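PDB 4D5R: protein A49R from Vaccinia virus, which inhibits host NF-kappa-B activation by interacting with BTRC, which diminishes ubiquitination of the inhibitor NFKBIA and so retains p65/RELA in the cytoplasm. Local coordinates for residues I16-I21 and N138-S143. Residues are numbered along the deposited sequence; the frame is centred on the assembly and turned at random.
Sequences ISQLVI and NILQLS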
ATOM      1  N   ILE A  16       9.731   3.069  11.209  1.00 55.27           N
ATOM      2  CA  ILE A  16       9.143   1.880  10.544  1.00 49.90           C
ATOM      3  C   ILE A  16       9.883   1.516   9.247  1.00 47.00           C
ATOM      4  O   ILE A  16      10.044   0.324   8.955  1.00 44.96           O
ATOM      5  CB  ILE A  16       7.623   2.045  10.339  1.00 57.19           C
ATOM      6  CG1 ILE A  16       6.943   0.667  10.111  1.00 60.43           C
ATOM      7  CG2 ILE A  16       7.311   2.968   9.172  1.00 57.75           C
ATOM      8  CD1 ILE A  16       6.891  -0.217  11.365  1.00 61.80           C
ATOM      9  N   SER A  17      10.381   2.515   8.507  0.75 48.47           N
ATOM     10  CA  SER A  17      11.194   2.263   7.307  0.75 50.46           C
ATOM     11  C   SER A  17      12.529   1.519   7.627  0.75 50.39           C
ATOM     12  O   SER A  17      12.917   0.572   6.902  0.75 46.74           O
ATOM     13  CB  SER A  17      11.446   3.590   6.574  0.75 57.66           C
ATOM     14  OG  SER A  17      10.219   4.037   5.984  0.75 65.17           O
ATOM     15  N   GLN A  18      13.152   1.873   8.750  1.00 49.51           N
ATOM     16  CA  GLN A  18      14.338   1.085   9.305  1.00 52.27           C
ATOM     17  C   GLN A  18      13.968  -0.353   9.693  1.00 53.28           C
ATOM     18  O   GLN A  18      14.630  -1.296   9.301  1.00 53.13           O
ATOM     19  CB  GLN A  18      14.953   1.742  10.508  1.00 55.58           C
ATOM     20  CG  GLN A  18      15.489   3.115  10.208  1.00 64.53           C
ATOM     21  CD  GLN A  18      16.772   3.101   9.414  1.00 77.68           C
ATOM     22  OE1 GLN A  18      17.507   2.099   9.367  1.00 86.89           O
ATOM     23  NE2 GLN A  18      17.055   4.221   8.769  1.00 83.61           N
ATOM     24  N   LEU A  19      12.837  -0.547  10.362  1.00 53.82           N
ATOM     25  CA  LEU A  19      12.348  -1.914  10.617  1.00 52.79           C
ATOM     26  C   LEU A  19      12.073  -2.737   9.369  1.00 53.85           C
ATOM     27  O   LEU A  19      12.344  -3.967   9.334  1.00 54.59           O
ATOM     28  CB  LEU A  19      11.059  -1.872  11.485  1.00 50.23           C
ATOM     29  CG  LEU A  19      10.647  -3.197  12.126  1.00 52.83           C
ATOM     30  CD1 LEU A  19      11.748  -3.712  13.038  1.00 57.42           C
ATOM     31  CD2 LEU A  19       9.334  -3.099  12.898  1.00 55.00           C
ATOM     32  N   VAL A  20      11.461  -2.101   8.356  1.00 47.29           N
ATOM     33  CA  VAL A  20      11.219  -2.779   7.098  1.00 45.70           C
ATOM     34  C   VAL A  20      12.551  -3.340   6.570  1.00 47.62           C
ATOM     35  O   VAL A  20      12.649  -4.504   6.266  1.00 50.56           O
ATOM     36  CB  VAL A  20      10.513  -1.882   6.000  1.00 45.85           C
ATOM     37  CG1 VAL A  20      10.541  -2.527   4.621  1.00 47.29           C
ATOM     38  CG2 VAL A  20       9.061  -1.529   6.349  1.00 46.33           C
ATOM     39  N   ILE A  21      13.552  -2.495   6.467  1.00 47.92           N
ATOM     40  CA  ILE A  21      14.814  -2.908   5.828  1.00 53.12           C
ATOM     41  C   ILE A  21      15.481  -3.953   6.724  1.00 49.91           C
ATOM     42  O   ILE A  21      16.024  -4.942   6.206  1.00 51.88           O
ATOM     43  CB  ILE A  21      15.675  -1.678   5.413  1.00 54.46           C
ATOM     44  CG1 ILE A  21      16.631  -2.054   4.282  1.00 66.52           C
ATOM     45  CG2 ILE A  21      16.352  -1.072   6.603  1.00 59.29           C
ATOM     46  CD1 ILE A  21      15.937  -2.066   2.910  1.00 75.49           C
ATOM     47  N   ASN A 138      14.611   0.949  -2.233  1.00 49.68           N
ATOM     48  CA  ASN A 138      13.997   2.288  -2.226  1.00 52.09           C
ATOM     49  C   ASN A 138      13.229   2.722  -0.980  1.00 46.71           C
ATOM     50  O   ASN A 138      12.786   3.870  -0.941  1.00 47.79           O
ATOM     51  CB  ASN A 138      13.005   2.344  -3.431  1.00 50.64           C
ATOM     52  CG  ASN A 138      13.716   2.184  -4.761  1.00 53.62           C
ATOM     53  OD1 ASN A 138      14.454   3.089  -5.180  1.00 57.05           O
ATOM     54  ND2 ASN A 138      13.545   1.038  -5.411  1.00 48.38           N
ATOM     55  N   ILE A 139      13.044   1.834   0.009  1.00 45.79           N
ATOM     56  CA  ILE A 139      12.146   2.123   1.139  1.00 47.05           C
ATOM     57  C   ILE A 139      12.678   3.339   1.926  1.00 46.21           C
ATOM     58  O   ILE A 139      11.915   4.250   2.293  1.00 45.37           O
ATOM     59  CB  ILE A 139      11.896   0.867   2.043  1.00 47.00           C
ATOM     60  CG1 ILE A 139      10.882   1.114   3.165  1.00 55.26           C
ATOM     61  CG2 ILE A 139      13.098   0.395   2.794  1.00 52.72           C
ATOM     62  CD1 ILE A 139       9.490   1.160   2.758  1.00 51.85           C
ATOM     63  N   LEU A 140      14.012   3.392   2.182  1.00 46.54           N
ATOM     64  CA  LEU A 140      14.518   4.508   2.934  1.00 45.62           C
ATOM     65  C   LEU A 140      14.326   5.830   2.234  1.00 47.85           C
ATOM     66  O   LEU A 140      13.906   6.826   2.883  1.00 48.38           O
ATOM     67  CB  LEU A 140      16.019   4.310   3.339  1.00 51.73           C
ATOM     68  CG  LEU A 140      16.267   3.091   4.254  1.00 52.44           C
ATOM     69  CD1 LEU A 140      17.756   3.102   4.739  1.00 56.06           C
ATOM     70  CD2 LEU A 140      15.321   3.002   5.457  1.00 53.03           C
ATOM     71  N   GLN A 141      14.678   5.898   0.954  1.00 47.66           N
ATOM     72  CA  GLN A 141      14.459   7.133   0.195  1.00 50.41           C
ATOM     73  C   GLN A 141      12.980   7.580   0.121  1.00 48.54           C
ATOM     74  O   GLN A 141      12.678   8.771   0.198  1.00 50.30           O
ATOM     75  CB  GLN A 141      14.972   6.996  -1.232  1.00 53.31           C
ATOM     76  CG  GLN A 141      14.968   8.291  -2.055  1.00 60.75           C
ATOM     77  CD  GLN A 141      15.769   9.458  -1.422  1.00 72.06           C
ATOM     78  OE1 GLN A 141      16.964   9.338  -1.135  1.00 73.68           O
ATOM     79  NE2 GLN A 141      15.100  10.601  -1.208  1.00 74.79           N
ATOM     80  N   LEU A 142      12.106   6.618  -0.143  1.00 50.77           N
ATOM     81  CA  LEU A 142      10.684   6.867  -0.200  1.00 47.04           C
ATOM     82  C   LEU A 142      10.175   7.456   1.105  1.00 50.58           C
ATOM     83  O   LEU A 142       9.499   8.488   1.080  1.00 50.38           O
ATOM     84  CB  LEU A 142       9.938   5.607  -0.504  1.00 47.39           C
ATOM     85  CG  LEU A 142       8.422   5.837  -0.596  1.00 47.71           C
ATOM     86  CD1 LEU A 142       8.135   6.912  -1.665  1.00 45.65           C
ATOM     87  CD2 LEU A 142       7.691   4.541  -0.865  1.00 52.42           C
ATOM     88  N   SER A 143      10.483   6.784   2.221  1.00 54.71           N
ATOM     89  CA  SER A 143      10.227   7.332   3.524  1.00 54.45           C
ATOM     90  C   SER A 143      10.700   8.803   3.696  1.00 54.77           C
ATOM     91  O   SER A 143       9.961   9.635   4.171  1.00 52.15           O
ATOM     92  CB  SER A 143      10.902   6.508   4.561  1.00 59.20           C
ATOM     93  OG  SER A 143      10.601   7.002   5.832  1.00 60.79           O
TER
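S17 and S143 are where the two helices meet through small side chains, and I139 and L140 fill the interface around S17 with branched ones. Segments 16-21 and 138-143 run antiparallel (173°), their axes approaching to 9.2 Å. S17 lies opposite L140, their CA atoms separated by 5.9 Å.

At the serine pair, CB of S17 packs 3.6 Å from CB of S143. The polar ends are less certain, because S17 is modelled in two conformers and the separation of the two OG atoms is therefore doubtful. L13 O, one turn back in the first helix, accepts a hydrogen bond from S17 OG in the conformer described and, weakly, one from S143 OG across the interface.

The rest is apolar. I139 divides its branches between two partners. With CG1 anti to its backbone N (chi1 -176°), that arm meets V20 CG1 at 3.9 Å, while CG2 approaches I21 CD1 at 3.8 Å, the two isoleucine side chains lying alongside each other and pointing opposite ways. L140 reaches over S17 with one methyl: CD2 is 3.7 Å from S17 O. Q18 folds back at chi2 (-74°) and lays NE2 beside the same methyl, the two side chains crossing at about a right angle. This flank, with Q18 and L140 both exposed, is the open edge of the interface.

The pair joins helix 9-23 to helix 132-151, the first and last helices of an all-helical fold consistent with the family's Bcl-2-like clan. F53 of helix 49-61 packs against both S17 and I139, while L142 turns to L95, E96 and V99 of helix 95-109.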